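Local coordinates for 11R-lipoxygenase (Gersemia fruticosa, PDB 3VF1), which probably oxygenates polyunsaturated fatty acids with molecular oxygen at a non-heme iron, as a calcium-dependent lipoxygenase, at residues Glu82-Thr87 against Lys148-Gln153. Numbering follows the deposited sequence.
Sequences EIAMIT and KTIAEQ
Met85 meets Thr149, Ile150 and Gln153, and Ala84 meets Ile150, where helix 148-164 lies over one sheet of the PLAT beta sandwich. Both strand residues face Thr45 of strand 40-46 in a classic beta bulge, and their side chains consequently both point to the helix, while Ile83 and Ile86 turn into the sandwich core against Phe121 and Ile106. The strand and helix segments run at 40° to each other with their axes 9.3 Å apart, and no hydrogen bond links them.

Apolar contacts carry most of the joint. The Met85 chain runs out extended to its sulfur (chi2 -173°) and then bends at chi3 (68°), which brings Met85 CE to 3.5 Å from Ile150 CD1; the two side chains pass each other in opposite directions. Ala84 CB rests 4.0 Å from Ile150 CD1, giving the isoleucine tip two neighbours on the bulge. Met85 SD crosses the glutamine chain at a slant, 3.8 Å from Gln153 CG, and the glutamine side chain also touches Val132 and Tyr134 of strand 130-134. With only an alanine at Met85, Ile150 CD1 would keep Ala84 CB, but Gln153 CG would probably lose its neighbour on this strand, opening a gap beneath the helix.

The same methyl also comes against polar atoms of Thr149: Met85 CE sits 3.8 Å from the backbone Thr149 O and 3.9 Å from the hydroxyl Thr149 OG1.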
loop_
_atom_site.group_PDB
_atom_site.type_symbol
_atom_site.label_atom_id
_atom_site.label_comp_id
_atom_site.label_asym_id
_atom_site.label_seq_id
_atom_site.Cartn_x
_atom_site.Cartn_y
_atom_site.Cartn_z
ATOM N N GLU A 82 12.220 12.152 -38.136
ATOM C CA GLU A 82 12.078 11.317 -36.946
ATOM C C GLU A 82 10.873 11.766 -36.134
ATOM O O GLU A 82 10.762 12.937 -35.774
ATOM C CB GLU A 82 13.334 11.380 -36.077
ATOM C CG GLU A 82 14.540 10.674 -36.673
ATOM C CD GLU A 82 15.527 10.217 -35.615
ATOM O OE1 GLU A 82 15.787 10.991 -34.668
ATOM O OE2 GLU A 82 16.036 9.082 -35.727
ATOM N N ILE A 83 9.973 10.831 -35.844
ATOM C CA ILE A 83 8.755 11.152 -35.113
ATOM C C ILE A 83 9.056 11.242 -33.623
ATOM O O ILE A 83 9.482 10.266 -33.004
ATOM C CB ILE A 83 7.655 10.099 -35.340
ATOM C CG1 ILE A 83 7.551 9.736 -36.824
ATOM C CG2 ILE A 83 6.319 10.624 -34.828
ATOM C CD1 ILE A 83 6.595 8.603 -37.110
ATOM N N ALA A 84 8.836 12.422 -33.051
ATOM C CA ALA A 84 9.114 12.651 -31.640
ATOM C C ALA A 84 7.876 12.384 -30.790
ATOM O O ALA A 84 7.985 11.968 -29.638
ATOM C CB ALA A 84 9.601 14.073 -31.429
ATOM N N MET A 85 6.702 12.624 -31.366
ATOM C CA MET A 85 5.450 12.435 -30.647
ATOM C C MET A 85 4.277 12.319 -31.612
ATOM O O MET A 85 4.396 12.633 -32.795
ATOM C CB MET A 85 5.214 13.604 -29.691
ATOM C CG MET A 85 4.958 14.929 -30.387
ATOM S SD MET A 85 4.887 16.318 -29.240
ATOM C CE MET A 85 6.591 16.390 -28.698
ATOM N N ILE A 86 3.142 11.861 -31.092
ATOM C CA ILE A 86 1.920 11.751 -31.876
ATOM C C ILE A 86 0.779 12.395 -31.106
ATOM O O ILE A 86 0.835 12.509 -29.884
ATOM C CB ILE A 86 1.556 10.280 -32.158
ATOM C CG1 ILE A 86 1.113 9.582 -30.869
ATOM C CG2 ILE A 86 2.738 9.555 -32.789
ATOM C CD1 ILE A 86 0.737 8.125 -31.050
ATOM N N THR A 87 -0.255 12.816 -31.824
ATOM C CA THR A 87 -1.432 13.396 -31.193
ATOM C C THR A 87 -2.675 12.621 -31.608
ATOM O O THR A 87 -2.867 12.321 -32.785
ATOM C CB THR A 87 -1.603 14.878 -31.569
ATOM O OG1 THR A 87 -0.383 15.585 -31.308
ATOM C CG2 THR A 87 -2.733 15.506 -30.767
ATOM N N LYS A 148 13.003 21.960 -29.061
ATOM C CA LYS A 148 11.933 22.946 -28.925
ATOM C C LYS A 148 10.541 22.320 -28.894
ATOM O O LYS A 148 9.735 22.636 -28.019
ATOM C CB LYS A 148 12.016 23.975 -30.055
ATOM C CG LYS A 148 11.058 25.147 -29.893
ATOM C CD LYS A 148 11.442 26.317 -30.784
ATOM C CE LYS A 148 10.600 27.548 -30.478
ATOM N NZ LYS A 148 11.087 28.759 -31.195
ATOM N N THR A 149 10.258 21.440 -29.848
ATOM C CA THR A 149 8.941 20.815 -29.935
ATOM C C THR A 149 8.611 20.032 -28.664
ATOM O O THR A 149 7.482 20.077 -28.174
ATOM C CB THR A 149 8.825 19.887 -31.168
ATOM O OG1 THR A 149 7.524 19.288 -31.194
ATOM C CG2 THR A 149 9.883 18.793 -31.137
ATOM N N ILE A 150 9.603 19.322 -28.131
ATOM C CA ILE A 150 9.435 18.585 -26.883
ATOM C C ILE A 150 9.244 19.558 -25.726
ATOM O O ILE A 150 8.306 19.433 -24.939
ATOM C CB ILE A 150 10.667 17.712 -26.572
ATOM C CG1 ILE A 150 10.898 16.682 -27.680
ATOM C CG2 ILE A 150 10.499 17.013 -25.229
ATOM C CD1 ILE A 150 9.861 15.587 -27.729
ATOM N N ALA A 151 10.145 20.532 -25.637
ATOM C CA ALA A 151 10.167 21.478 -24.529
ATOM C C ALA A 151 8.867 22.271 -24.412
ATOM O O ALA A 151 8.437 22.609 -23.308
ATOM C CB ALA A 151 11.349 22.426 -24.681
ATOM N N GLU A 152 8.246 22.571 -25.546
ATOM C CA GLU A 152 7.006 23.341 -25.546
ATOM C C GLU A 152 5.813 22.463 -25.188
ATOM O O GLU A 152 4.853 22.928 -24.575
ATOM C CB GLU A 152 6.781 24.002 -26.908
ATOM C CG GLU A 152 7.728 25.157 -27.195
ATOM C CD GLU A 152 7.405 25.872 -28.493
ATOM O OE1 GLU A 152 6.511 25.400 -29.229
ATOM O OE2 GLU A 152 8.045 26.907 -28.775
ATOM N N GLN A 153 5.879 21.192 -25.570
ATOM C CA GLN A 153 4.789 20.262 -25.311
ATOM C C GLN A 153 4.709 19.891 -23.831
ATOM O O GLN A 153 3.645 19.983 -23.218
ATOM C CB GLN A 153 4.956 18.999 -26.156
ATOM C CG GLN A 153 3.835 17.987 -25.975
ATOM C CD GLN A 153 2.463 18.592 -26.206
ATOM O OE1 GLN A 153 1.582 18.501 -25.352
ATOM N NE2 GLN A 153 2.275 19.211 -27.366
#